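Local coordinates for protein Sam-dependent methyltransferases (Streptomyces davawensis, PDB 4D7K) that catalyses the S-adenosylmethionine-dependent double N-methylation of 8-amino-8-demethylriboflavin, the last two steps in the biosynthesis of the antibiotic roseoflavin, at residues A[169-173]-A[174-178]; A[243-246]-A[247-250]; A[267-270]-A[271-275]; A[309-312]-A[313-317]; A[318-322]-A[323-327]. One frame throughout, in Å; residues are numbered along the deposited sequence.

Interaction 1. Residues A[169-173]-A[174-178]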
loop_
_atom_site.group_PDB
_atom_site.type_symbol
_atom_site.label_atom_id
_atom_site.label_comp_id
_atom_site.label_asym_id
_atom_site.label_seq_id
_atom_site.Cartn_x
_atom_site.Cartn_y
_atom_site.Cartn_z
ATOM N N ASP A 169 -0.454 17.850 17.214
ATOM C CA ASP A 169 -0.723 18.770 16.113
ATOM C C ASP A 169 -1.779 19.815 16.476
ATOM O O ASP A 169 -1.706 20.956 16.026
ATOM C CB ASP A 169 -1.160 17.999 14.864
ATOM C CG ASP A 169 0.012 17.378 14.119
ATOM O OD1 ASP A 169 1.154 17.844 14.309
ATOM O OD2 ASP A 169 -0.206 16.430 13.337
ATOM N N PHE A 170 -2.757 19.427 17.289
ATOM C CA PHE A 170 -3.768 20.369 17.750
ATOM C C PHE A 170 -3.235 21.234 18.882
ATOM O O PHE A 170 -3.363 22.457 18.852
ATOM C CB PHE A 170 -5.033 19.638 18.212
ATOM C CG PHE A 170 -5.842 19.065 17.087
ATOM C CD1 PHE A 170 -6.557 19.894 16.239
ATOM C CD2 PHE A 170 -5.887 17.697 16.874
ATOM C CE1 PHE A 170 -7.298 19.368 15.198
ATOM C CE2 PHE A 170 -6.628 17.166 15.836
ATOM C CZ PHE A 170 -7.335 18.000 15.000
ATOM N N LEU A 171 -2.627 20.590 19.871
ATOM C CA LEU A 171 -2.229 21.266 21.103
ATOM C C LEU A 171 -1.075 22.245 20.918
ATOM O O LEU A 171 -0.791 23.042 21.810
ATOM C CB LEU A 171 -1.860 20.235 22.172
ATOM C CG LEU A 171 -3.021 19.358 22.635
ATOM C CD1 LEU A 171 -2.573 18.374 23.712
ATOM C CD2 LEU A 171 -4.167 20.228 23.128
ATOM N N THR A 172 -0.414 22.190 19.768
ATOM C CA THR A 172 0.700 23.092 19.503
ATOM C C THR A 172 0.364 24.130 18.441
ATOM O O THR A 172 1.173 25.007 18.155
ATOM C CB THR A 172 1.957 22.325 19.052
ATOM O OG1 THR A 172 1.698 21.674 17.802
ATOM C CG2 THR A 172 2.359 21.293 20.098
ATOM N N SER A 173 -0.827 24.034 17.860
ATOM C CA SER A 173 -1.194 24.909 16.751
ATOM C C SER A 173 -2.254 25.933 17.146
ATOM O O SER A 173 -2.498 26.896 16.417
ATOM C CB SER A 173 -1.689 24.080 15.567
ATOM O OG SER A 173 -0.712 23.132 15.169
ATOM N N PHE A 174 -2.887 25.718 18.295
ATOM C CA PHE A 174 -3.896 26.644 18.793
ATOM C C PHE A 174 -3.699 26.890 20.285
ATOM O O PHE A 174 -3.202 26.024 21.003
ATOM C CB PHE A 174 -5.307 26.110 18.523
ATOM C CG PHE A 174 -6.400 27.088 18.859
ATOM C CD1 PHE A 174 -6.681 28.151 18.014
ATOM C CD2 PHE A 174 -7.145 26.943 20.021
ATOM C CE1 PHE A 174 -7.682 29.055 18.320
ATOM C CE2 PHE A 174 -8.150 27.842 20.335
ATOM C CZ PHE A 174 -8.420 28.898 19.482
ATOM N N ASP A 175 -4.089 28.074 20.746
ATOM C CA ASP A 175 -3.898 28.446 22.144
ATOM C C ASP A 175 -5.109 28.081 23.002
ATOM O O ASP A 175 -5.928 28.936 23.339
ATOM C CB ASP A 175 -3.603 29.945 22.256
ATOM C CG ASP A 175 -3.283 30.372 23.677
ATOM O OD1 ASP A 175 -2.803 29.524 24.458
ATOM O OD2 ASP A 175 -3.513 31.554 24.011
ATOM N N PHE A 176 -5.214 26.808 23.363
ATOM C CA PHE A 176 -6.289 26.362 24.241
ATOM C C PHE A 176 -6.138 26.939 25.646
ATOM O O PHE A 176 -7.109 27.019 26.396
ATOM C CB PHE A 176 -6.329 24.839 24.306
ATOM C CG PHE A 176 -6.733 24.191 23.017
ATOM C CD1 PHE A 176 -8.068 24.114 22.655
ATOM C CD2 PHE A 176 -5.781 23.653 22.168
ATOM C CE1 PHE A 176 -8.444 23.516 21.472
ATOM C CE2 PHE A 176 -6.150 23.053 20.982
ATOM C CZ PHE A 176 -7.484 22.984 20.632
ATOM N N GLY A 177 -4.921 27.353 25.986
ATOM C CA GLY A 177 -4.621 27.865 27.310
ATOM C C GLY A 177 -5.301 29.171 27.687
ATOM O O GLY A 177 -5.186 29.622 28.827
ATOM N N ARG A 178 -6.007 29.785 26.744
ATOM C CA ARG A 178 -6.698 31.036 27.036
ATOM C C ARG A 178 -8.181 30.800 27.316
ATOM O O ARG A 178 -8.969 31.742 27.360
ATOM C CB ARG A 178 -6.518 32.042 25.890
ATOM C CG ARG A 178 -7.156 31.663 24.556
ATOM C CD ARG A 178 -6.730 32.659 23.476
ATOM N NE ARG A 178 -7.465 32.509 22.221
ATOM C CZ ARG A 178 -8.550 33.209 21.904
ATOM N NH1 ARG A 178 -9.032 34.103 22.753
ATOM N NH2 ARG A 178 -9.156 33.016 20.738
#
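Leu171 and Phe176 cross at about a right angle where helix 167-171 gives way to the loop leading to strand 181-185 of the Rossmann-like methyltransferase domain. Methyl CD2 of Leu171 meets the Phe176 ring obliquely, 3.9 Å from ring atom CD2. The same ring turns an edge to the backbone: Phe176 CE2 stands 3.6 Å from Phe170 O, with the oxygen close to the ring plane, so the weakly positive ring hydrogens face a carbonyl. One face of Phe176 carries the neighbouring phenyl group, Phe174 CD2 lying 3.8 Å above the plane over the ring centre. Phe174 reaches this place because CG is anti to the backbone N (chi1 -173°), whereas Phe176 has CG anti to its carbonyl carbon (chi1 -67°), and the two rings thereby converge from positions two residues apart. Phe170 O also accepts from Ser173 N, and weakly from Phe174 N at 3.3 Å, while the hydroxyl of Ser173 donates to Asp169 O. Phe174 and Phe176 both rest on Leu282 of strand 280-285, and Leu171 and Phe176 share Val196 of helix 191-199. Asp169 O is thus met by a serine hydroxyl and Phe170 O by two N-H groups and an aromatic edge; the rest is apolar, so probably held by dispersion.

Interaction 2. Residues A[243-246]-A[247-250]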
loop_
_atom_site.group_PDB
_atom_site.type_symbol
_atom_site.label_atom_id
_atom_site.label_comp_id
_atom_site.label_asym_id
_atom_site.label_seq_id
_atom_site.Cartn_x
_atom_site.Cartn_y
_atom_site.Cartn_z
ATOM N N THR A 243 -24.193 25.202 29.875
ATOM C CA THR A 243 -24.243 26.647 29.687
ATOM C C THR A 243 -23.158 27.345 30.506
ATOM O O THR A 243 -22.922 26.997 31.663
ATOM C CB THR A 243 -25.630 27.209 30.077
ATOM O OG1 THR A 243 -26.642 26.573 29.287
ATOM C CG2 THR A 243 -25.696 28.716 29.858
ATOM N N GLY A 244 -22.495 28.325 29.900
ATOM C CA GLY A 244 -21.495 29.107 30.603
ATOM C C GLY A 244 -20.069 28.709 30.275
ATOM O O GLY A 244 -19.124 29.186 30.905
ATOM N N CYS A 245 -19.909 27.832 29.291
ATOM C CA CYS A 245 -18.582 27.433 28.848
ATOM C C CYS A 245 -18.028 28.473 27.880
ATOM O O CYS A 245 -18.767 29.036 27.074
ATOM C CB CYS A 245 -18.624 26.049 28.199
ATOM S SG CYS A 245 -19.116 24.721 29.332
ATOM N N ASP A 246 -16.731 28.741 27.972
ATOM C CA ASP A 246 -16.118 29.755 27.123
ATOM C C ASP A 246 -15.408 29.119 25.929
ATOM O O ASP A 246 -14.802 29.814 25.114
ATOM C CB ASP A 246 -15.148 30.625 27.931
ATOM C CG ASP A 246 -14.109 29.811 28.674
ATOM O OD1 ASP A 246 -14.393 28.644 29.007
ATOM O OD2 ASP A 246 -13.008 30.341 28.930
ATOM N N ALA A 247 -15.499 27.796 25.827
ATOM C CA ALA A 247 -14.954 27.082 24.679
ATOM C C ALA A 247 -15.794 25.851 24.361
ATOM O O ALA A 247 -15.928 24.953 25.188
ATOM C CB ALA A 247 -13.504 26.688 24.930
ATOM N N TYR A 248 -16.367 25.825 23.162
ATOM C CA TYR A 248 -17.143 24.683 22.695
ATOM C C TYR A 248 -16.421 24.001 21.544
ATOM O O TYR A 248 -15.990 24.658 20.596
ATOM C CB TYR A 248 -18.543 25.116 22.262
ATOM C CG TYR A 248 -19.426 25.537 23.408
ATOM C CD1 TYR A 248 -19.285 26.786 23.995
ATOM C CD2 TYR A 248 -20.405 24.684 23.905
ATOM C CE1 TYR A 248 -20.089 27.171 25.048
ATOM C CE2 TYR A 248 -21.217 25.065 24.958
ATOM C CZ TYR A 248 -21.054 26.311 25.525
ATOM O OH TYR A 248 -21.858 26.701 26.572
ATOM N N VAL A 249 -16.291 22.680 21.627
ATOM C CA VAL A 249 -15.508 21.929 20.654
ATOM C C VAL A 249 -16.353 20.903 19.897
ATOM O O VAL A 249 -17.025 20.070 20.502
ATOM C CB VAL A 249 -14.328 21.209 21.333
ATOM C CG1 VAL A 249 -13.497 20.463 20.304
ATOM C CG2 VAL A 249 -13.470 22.208 22.114
ATOM N N LEU A 250 -16.317 20.985 18.569
ATOM C CA LEU A 250 -17.005 20.034 17.698
ATOM C C LEU A 250 -16.001 19.265 16.850
ATOM O O LEU A 250 -15.505 19.783 15.850
ATOM C CB LEU A 250 -18.004 20.755 16.790
ATOM C CG LEU A 250 -19.346 21.148 17.394
ATOM C CD1 LEU A 250 -20.089 22.070 16.447
ATOM C CD2 LEU A 250 -20.164 19.904 17.683
#
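Thr243 approaches Tyr248 through its backbone, CA lying 3.9 Å from Tyr248 OH, at the entry to strand 247-251, a parallel strand in the central sheet of the class I methyltransferase fold. Here a loop runs into the strand, and the tyrosine ring reaches back along the residues that precede it. Gly244 follows with a positive phi of 102°, a backbone shape that glycine accepts readily, and Gly244 N is 3.8 Å from Tyr248 OH. Cys245 makes the main contact. Its CB packs 3.6 Å from Tyr248 CZ, while SG, anti to the carbonyl carbon at chi1 -64°, stands 5.1 Å from the ring centroid in an oblique sulfur-aromatic contact. Tyr248 likewise has CG anti to its own carbonyl carbon (chi1 -70°), which brings the ring back along the chain to cysteine; its hydroxyl is hydrogen-bonded to Pro242 O. Asp246 directs its CB away from the strand; in its carboxylate, OD2 accepts from Thr180 N and OD1 takes a weaker bond from Arg181 N, tying the loop to the start of strand 181-185. Backbone bonds between Ala247 and Ala183, and between Tyr248 and both Arg280 and Leu282, then place the strand between its two neighbours. The shortest approach to the ring comes from the cysteine carbonyl, with Cys245 O 3.1 Å from Tyr248 CE1 and obliquely placed against the ring.

Interaction 3. Residues A[267-270]-A[271-275]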
loop_
_atom_site.group_PDB
_atom_site.type_symbol
_atom_site.label_atom_id
_atom_site.label_comp_id
_atom_site.label_asym_id
_atom_site.label_seq_id
_atom_site.Cartn_x
_atom_site.Cartn_y
_atom_site.Cartn_z
ATOM N N VAL A 267 -27.109 26.605 16.351
ATOM C CA VAL A 267 -27.939 27.630 16.983
ATOM C C VAL A 267 -28.067 27.369 18.484
ATOM O O VAL A 267 -28.025 28.299 19.294
ATOM C CB VAL A 267 -29.351 27.698 16.341
ATOM C CG1 VAL A 267 -30.289 28.555 17.172
ATOM C CG2 VAL A 267 -29.269 28.243 14.924
ATOM N N ARG A 268 -28.211 26.099 18.849
ATOM C CA ARG A 268 -28.304 25.700 20.250
ATOM C C ARG A 268 -27.005 25.977 21.004
ATOM O O ARG A 268 -27.027 26.380 22.166
ATOM C CB ARG A 268 -28.669 24.220 20.358
ATOM C CG ARG A 268 -30.153 23.939 20.203
ATOM C CD ARG A 268 -30.937 24.405 21.423
ATOM N NE ARG A 268 -30.553 23.680 22.633
ATOM C CZ ARG A 268 -29.785 24.178 23.598
ATOM N NH1 ARG A 268 -29.318 25.417 23.505
ATOM N NH2 ARG A 268 -29.488 23.438 24.658
ATOM N N ILE A 269 -25.876 25.752 20.343
ATOM C CA ILE A 269 -24.585 26.083 20.932
ATOM C C ILE A 269 -24.479 27.594 21.103
ATOM O O ILE A 269 -24.036 28.083 22.141
ATOM C CB ILE A 269 -23.417 25.570 20.069
ATOM C CG1 ILE A 269 -23.439 24.041 20.006
ATOM C CG2 ILE A 269 -22.080 26.059 20.620
ATOM C CD1 ILE A 269 -22.403 23.454 19.072
ATOM N N ARG A 270 -24.921 28.323 20.083
ATOM C CA ARG A 270 -24.830 29.779 20.065
ATOM C C ARG A 270 -25.503 30.443 21.267
ATOM O O ARG A 270 -24.980 31.410 21.822
ATOM C CB ARG A 270 -25.437 30.324 18.772
ATOM C CG ARG A 270 -25.453 31.839 18.683
ATOM C CD ARG A 270 -24.048 32.426 18.736
ATOM N NE ARG A 270 -24.089 33.884 18.780
ATOM C CZ ARG A 270 -24.115 34.597 19.901
ATOM N NH1 ARG A 270 -24.090 33.987 21.079
ATOM N NH2 ARG A 270 -24.160 35.921 19.845
ATOM N N GLN A 271 -26.658 29.926 21.671
ATOM C CA GLN A 271 -27.390 30.527 22.779
ATOM C C GLN A 271 -26.908 30.006 24.132
ATOM O O GLN A 271 -27.319 30.508 25.177
ATOM C CB GLN A 271 -28.898 30.288 22.620
ATOM C CG GLN A 271 -29.308 28.831 22.477
ATOM C CD GLN A 271 -30.795 28.672 22.208
ATOM O OE1 GLN A 271 -31.322 27.558 22.208
ATOM N NE2 GLN A 271 -31.477 29.788 21.973
ATOM N N ALA A 272 -26.030 29.008 24.109
ATOM C CA ALA A 272 -25.450 28.465 25.335
ATOM C C ALA A 272 -24.156 29.190 25.705
ATOM O O ALA A 272 -23.657 29.064 26.824
ATOM C CB ALA A 272 -25.197 26.970 25.186
ATOM N N MET A 273 -23.620 29.950 24.755
ATOM C CA MET A 273 -22.366 30.667 24.956
ATOM C C MET A 273 -22.584 32.007 25.650
ATOM O O MET A 273 -21.648 32.591 26.197
ATOM C CB MET A 273 -21.660 30.895 23.617
ATOM C CG MET A 273 -21.308 29.625 22.876
ATOM S SD MET A 273 -20.517 29.963 21.293
ATOM C CE MET A 273 -19.186 31.044 21.804
ATOM N N GLY A 274 -23.820 32.492 25.620
ATOM C CA GLY A 274 -24.139 33.785 26.197
ATOM C C GLY A 274 -23.667 34.916 25.305
ATOM O O GLY A 274 -23.786 34.840 24.082
ATOM N N ASP A 275 -23.127 35.966 25.916
ATOM C CA ASP A 275 -22.636 37.117 25.166
ATOM C C ASP A 275 -21.207 37.480 25.554
ATOM O O ASP A 275 -20.758 38.601 25.318
ATOM C CB ASP A 275 -23.551 38.324 25.377
ATOM C CG ASP A 275 -24.933 38.114 24.795
ATOM O OD1 ASP A 275 -25.049 37.380 23.791
ATOM O OD2 ASP A 275 -25.903 38.684 25.339
#
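Arg268 and Gln271 meet at the last turn of helix 259-270, their guanidinium and amide planes 50° apart. The arginine chain is bent at both chi2 and chi3, which curls it back toward the glutamine, and NH1 gives a weak hydrogen bond of 3.2 Å to Gln271 OE1. That oxygen also touches the aliphatic part of the arginine, 3.3 Å from Arg268 CD. Gln271 places CG between its backbone N and carbonyl carbon (chi1 56°) and is extended beyond it; CG thereby comes into the plane of the Arg268 guanidinium, at its edge. The backbone is leaving the helix here. Gln271 N still bonds to Val267 O, four residues back, but Ala272 N turns to Ile269 O, three back, at 3.0 Å, and Met273 N adds a weak bond to the same oxygen. This helix end lies in the beta-alpha-beta crossover between parallel strands 247-251 and 280-285, with Ile269, Ala272 and Met273 all packed on Tyr248. Met273 brings CG to 3.2 Å from Ile269 O and bends at chi3, with Met273 SD 4.3 Å from Ile269 CG2. Arg270, with CG anti to the backbone N and a bend at chi2, reaches the loop after the helix. Its NH1 donates to Gly274 O at 3.1 Å, the oxygen 6° out of the guanidinium plane, while NE is bonded to Gly324 O.

Interaction 4. Residues A[309-312]-A[313-317]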
loop_
_atom_site.group_PDB
_atom_site.type_symbol
_atom_site.label_atom_id
_atom_site.label_comp_id
_atom_site.label_asym_id
_atom_site.label_seq_id
_atom_site.Cartn_x
_atom_site.Cartn_y
_atom_site.Cartn_z
ATOM N N GLU A 309 -19.107 14.451 3.947
ATOM C CA GLU A 309 -18.075 15.172 3.215
ATOM C C GLU A 309 -17.513 16.347 4.024
ATOM O O GLU A 309 -18.209 16.933 4.853
ATOM C CB GLU A 309 -18.643 15.667 1.883
ATOM C CG GLU A 309 -17.604 16.094 0.862
ATOM C CD GLU A 309 -18.227 16.522 -0.454
ATOM O OE1 GLU A 309 -19.464 16.693 -0.500
ATOM O OE2 GLU A 309 -17.483 16.688 -1.443
ATOM N N HIS A 310 -16.246 16.680 3.785
ATOM C CA HIS A 310 -15.643 17.859 4.391
ATOM C C HIS A 310 -16.180 19.103 3.707
ATOM O O HIS A 310 -16.606 19.044 2.553
ATOM C CB HIS A 310 -14.119 17.815 4.289
ATOM C CG HIS A 310 -13.495 16.678 5.032
ATOM N ND1 HIS A 310 -13.645 16.506 6.394
ATOM C CD2 HIS A 310 -12.710 15.658 4.610
ATOM C CE1 HIS A 310 -12.986 15.426 6.774
ATOM N NE2 HIS A 310 -12.409 14.895 5.711
ATOM N N ARG A 311 -16.164 20.229 4.411
ATOM C CA ARG A 311 -16.709 21.464 3.860
ATOM C C ARG A 311 -15.624 22.488 3.525
ATOM O O ARG A 311 -14.571 22.532 4.168
ATOM C CB ARG A 311 -17.722 22.076 4.834
ATOM C CG ARG A 311 -19.048 21.324 4.936
ATOM C CD ARG A 311 -19.982 22.008 5.932
ATOM N NE ARG A 311 -21.336 21.456 5.937
ATOM C CZ ARG A 311 -21.752 20.496 6.761
ATOM N NH1 ARG A 311 -20.919 19.970 7.649
ATOM N NH2 ARG A 311 -23.004 20.059 6.695
ATOM N N THR A 312 -15.885 23.302 2.504
ATOM C CA THR A 312 -15.009 24.420 2.180
ATOM C C THR A 312 -15.266 25.541 3.169
ATOM O O THR A 312 -16.199 25.463 3.966
ATOM C CB THR A 312 -15.236 24.954 0.755
ATOM O OG1 THR A 312 -16.547 25.525 0.665
ATOM C CG2 THR A 312 -15.092 23.845 -0.268
ATOM N N ARG A 313 -14.451 26.589 3.106
ATOM C CA ARG A 313 -14.600 27.724 4.010
ATOM C C ARG A 313 -15.899 28.473 3.744
ATOM O O ARG A 313 -16.609 28.859 4.675
ATOM C CB ARG A 313 -13.417 28.680 3.875
ATOM C CG ARG A 313 -13.406 29.787 4.909
ATOM C CD ARG A 313 -12.345 30.820 4.589
ATOM N NE ARG A 313 -11.990 31.615 5.760
ATOM C CZ ARG A 313 -10.836 31.515 6.412
ATOM N NH1 ARG A 313 -9.908 30.662 6.000
ATOM N NH2 ARG A 313 -10.602 32.279 7.470
ATOM N N ALA A 314 -16.199 28.678 2.466
ATOM C CA ALA A 314 -17.411 29.379 2.067
ATOM C C ALA A 314 -18.646 28.643 2.576
ATOM O O ALA A 314 -19.609 29.261 3.028
ATOM C CB ALA A 314 -17.463 29.535 0.552
ATOM N N GLN A 315 -18.605 27.318 2.509
ATOM C CA GLN A 315 -19.693 26.496 3.022
ATOM C C GLN A 315 -19.850 26.670 4.529
ATOM O O GLN A 315 -20.970 26.785 5.035
ATOM C CB GLN A 315 -19.457 25.027 2.676
ATOM C CG GLN A 315 -19.621 24.712 1.199
ATOM C CD GLN A 315 -19.273 23.275 0.867
ATOM O OE1 GLN A 315 -18.208 22.779 1.238
ATOM N NE2 GLN A 315 -20.175 22.595 0.168
ATOM N N TRP A 316 -18.724 26.701 5.238
ATOM C CA TRP A 316 -18.738 26.906 6.683
ATOM C C TRP A 316 -19.242 28.297 7.027
ATOM O O TRP A 316 -19.992 28.469 7.987
ATOM C CB TRP A 316 -17.347 26.693 7.284
ATOM C CG TRP A 316 -17.006 25.254 7.533
ATOM C CD1 TRP A 316 -16.022 24.527 6.924
ATOM C CD2 TRP A 316 -17.647 24.364 8.457
ATOM N NE1 TRP A 316 -16.009 23.242 7.415
ATOM C CE2 TRP A 316 -16.996 23.116 8.357
ATOM C CE3 TRP A 316 -18.708 24.501 9.362
ATOM C CZ2 TRP A 316 -17.370 22.013 9.125
ATOM C CZ3 TRP A 316 -19.076 23.405 10.124
ATOM C CH2 TRP A 316 -18.408 22.176 9.999
ATOM N N ASP A 317 -18.828 29.287 6.239
ATOM C CA ASP A 317 -19.325 30.651 6.390
ATOM C C ASP A 317 -20.847 30.686 6.325
ATOM O O ASP A 317 -21.498 31.266 7.190
ATOM C CB ASP A 317 -18.741 31.569 5.311
ATOM C CG ASP A 317 -17.518 32.335 5.787
ATOM O OD1 ASP A 317 -17.508 32.774 6.957
ATOM O OD2 ASP A 317 -16.572 32.503 4.987
HETATM O O HOH W 1 -14.658 20.621 6.605
#
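The Trp316 indole carries the side chain of Arg311 on one face. Arg311 CD sits 4.0 Å above the ring plane, over its centre, and CB makes a CH-pi contact 3.7 Å from the centroid of the five-membered ring. The extended arginine chain crosses the indole at about a right angle, leaving the guanidinium inclined 61° to the ring; any cation-pi attraction is weak at best, and NH2 forms a salt bridge with Asp259 and NH1 a hydrogen bond to Leu254 O. At the indole edge, in plane, a water accepts from Trp316 NE1 at 3.1 Å and from Arg311 N at 2.7 Å, joining the ring to the loop backbone. Thr312 is the N-cap of helix 313-322 and forms a capping box with Gln315. Gln315 N donates to Thr312 OG1 at 3.3 Å, while Thr312 N returns a nearly straight bond (170°) of 2.7 Å to Gln315 OE1, in the amide carbonyl plane and on a lone pair. The threonine hydroxyl adds a weak bond to the same oxygen. Thr312 OG1 lies between its backbone N and carbonyl carbon (chi1 66°), facing the first helical turn, whose backbone bonding starts with Trp316 N to Thr312 O.

Interaction 5. Residues A[318-322]-A[323-327]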
loop_
_atom_site.group_PDB
_atom_site.type_symbol
_atom_site.label_atom_id
_atom_site.label_comp_id
_atom_site.label_asym_id
_atom_site.label_seq_id
_atom_site.Cartn_x
_atom_site.Cartn_y
_atom_site.Cartn_z
ATOM N N ASP A 318 -21.401 30.051 5.295
ATOM C CA ASP A 318 -22.840 30.056 5.045
ATOM C C ASP A 318 -23.602 29.326 6.147
ATOM O O ASP A 318 -24.671 29.764 6.573
ATOM C CB ASP A 318 -23.143 29.422 3.683
ATOM C CG ASP A 318 -24.523 29.783 3.158
ATOM O OD1 ASP A 318 -25.517 29.596 3.891
ATOM O OD2 ASP A 318 -24.612 30.266 2.008
ATOM N N LEU A 319 -23.045 28.211 6.605
ATOM C CA LEU A 319 -23.660 27.439 7.675
ATOM C C LEU A 319 -23.657 28.236 8.977
ATOM O O LEU A 319 -24.697 28.408 9.614
ATOM C CB LEU A 319 -22.930 26.106 7.859
ATOM C CG LEU A 319 -23.800 24.863 8.047
ATOM C CD1 LEU A 319 -24.629 24.613 6.800
ATOM C CD2 LEU A 319 -22.951 23.645 8.380
ATOM N N LEU A 320 -22.483 28.731 9.357
ATOM C CA LEU A 320 -22.320 29.485 10.596
ATOM C C LEU A 320 -23.086 30.804 10.577
ATOM O O LEU A 320 -23.497 31.303 11.626
ATOM C CB LEU A 320 -20.836 29.751 10.861
ATOM C CG LEU A 320 -20.005 28.510 11.196
ATOM C CD1 LEU A 320 -18.526 28.764 10.938
ATOM C CD2 LEU A 320 -20.235 28.077 12.633
ATOM N N ALA A 321 -23.272 31.365 9.385
ATOM C CA ALA A 321 -24.006 32.618 9.233
ATOM C C ALA A 321 -25.453 32.454 9.681
ATOM O O ALA A 321 -26.009 33.321 10.354
ATOM C CB ALA A 321 -23.948 33.105 7.784
ATOM N N ARG A 322 -26.056 31.332 9.306
ATOM C CA ARG A 322 -27.441 31.046 9.667
ATOM C C ARG A 322 -27.602 30.783 11.165
ATOM O O ARG A 322 -28.713 30.832 11.696
ATOM C CB ARG A 322 -27.962 29.849 8.866
ATOM C CG ARG A 322 -28.070 30.104 7.366
ATOM C CD ARG A 322 -28.830 28.984 6.665
ATOM N NE ARG A 322 -28.016 27.786 6.473
ATOM C CZ ARG A 322 -28.506 26.598 6.129
ATOM N NH1 ARG A 322 -29.809 26.440 5.950
ATOM N NH2 ARG A 322 -27.692 25.563 5.973
ATOM N N ALA A 323 -26.491 30.509 11.843
ATOM C CA ALA A 323 -26.519 30.235 13.276
ATOM C C ALA A 323 -25.983 31.409 14.096
ATOM O O ALA A 323 -25.923 31.339 15.324
ATOM C CB ALA A 323 -25.731 28.975 13.582
ATOM N N GLY A 324 -25.593 32.481 13.417
ATOM C CA GLY A 324 -25.101 33.668 14.093
ATOM C C GLY A 324 -23.665 33.552 14.572
ATOM O O GLY A 324 -23.324 34.028 15.655
ATOM N N PHE A 325 -22.820 32.920 13.763
ATOM C CA PHE A 325 -21.399 32.811 14.077
ATOM C C PHE A 325 -20.526 33.495 13.031
ATOM O O PHE A 325 -20.917 33.629 11.873
ATOM C CB PHE A 325 -20.984 31.344 14.199
ATOM C CG PHE A 325 -21.320 30.720 15.520
ATOM C CD1 PHE A 325 -20.600 31.046 16.656
ATOM C CD2 PHE A 325 -22.340 29.789 15.622
ATOM C CE1 PHE A 325 -20.899 30.465 17.874
ATOM C CE2 PHE A 325 -22.645 29.204 16.838
ATOM C CZ PHE A 325 -21.922 29.543 17.966
ATOM N N ASP A 326 -19.335 33.913 13.450
ATOM C CA ASP A 326 -18.346 34.477 12.539
ATOM C C ASP A 326 -17.018 33.746 12.663
ATOM O O ASP A 326 -16.538 33.501 13.769
ATOM C CB ASP A 326 -18.143 35.967 12.811
ATOM C CG ASP A 326 -18.901 36.842 11.840
ATOM O OD1 ASP A 326 -19.059 36.425 10.674
ATOM O OD2 ASP A 326 -19.337 37.942 12.242
ATOM N N ILE A 327 -16.426 33.399 11.525
ATOM C CA ILE A 327 -15.121 32.756 11.518
ATOM C C ILE A 327 -14.026 33.776 11.822
ATOM O O ILE A 327 -13.790 34.697 11.042
ATOM C CB ILE A 327 -14.830 32.073 10.166
ATOM C CG1 ILE A 327 -15.903 31.026 9.868
ATOM C CG2 ILE A 327 -13.449 31.428 10.171
ATOM C CD1 ILE A 327 -15.621 30.193 8.641
#
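Leu320 packs against both Phe325 and Ile327 where helix 313-322 ends and strand 325-333 begins, and this inner side is the tight part of the contact. With CG anti to the carbonyl carbon (chi1 -68°), the leucine divides its two methyls between the partners: CD2 is 3.7 Å from Phe325 CB and meets the phenyl ring obliquely, while CD1 is 3.6 Å from Ile327 CG1. Leu320 and Ile327 cross at about a right angle. The backbone is tied by hydrogen bonds as well. Phe325 N donates to Leu320 O at 2.8 Å and Gly324 N to Ala321 O at 3.2 Å, the pair that defines a Schellman motif, with Gly324 at a positive phi of 78° reversing the chain. Leu320 O accepts an additional bond from Ala323 N at 3.1 Å, reaching it from the face opposite to Phe325 N. The outer side is looser: Ala321 and Arg322 are exposed, Ala321 CB points away from the strand, and Arg322 touches the following residues mainly through CB, with its chain running back past Leu319 CD1, which lies at the guanidinium edge. The axes of the short segments 318-322 and 325-327 come within 6.7 Å, their directions 147° apart, roughly antiparallel. Helix 259-270 lies alongside, with Leu266 against Ala323 and Val263 against Arg322, while Asp326 pairs through its backbone with Arg343 of the antiparallel neighbour, strand 337-344, and Gly324 with Thr345 just after it.

Interactions 2, 3, 5 and 4 touch in that order, the first three on the same side of the chain's centre. Interaction 2 touches interaction 3 where Tyr248 OH lies 3.0 Å from Ala272 O and Leu250 CD1 meets Ile269 CD1. Interaction 3 reaches interaction 5 through Met273 SD, 3.5 Å from Phe325 CE1. Interactions 4 and 5 occupy the two ends of helix 313-322, their centres 11 Å apart, and touch where Asp317 OD1 is 3.6 Å from Ile327 CD1. Interaction 1 stands apart, its nearest atoms about 5 Å from interaction 2. Phe237, a predicted S-adenosylmethionine-binding residue, is about 8 Å from Arg268 and about 10 Å from Tyr248, side chain to side chain; interactions 1, 4 and 5 lie away from that site.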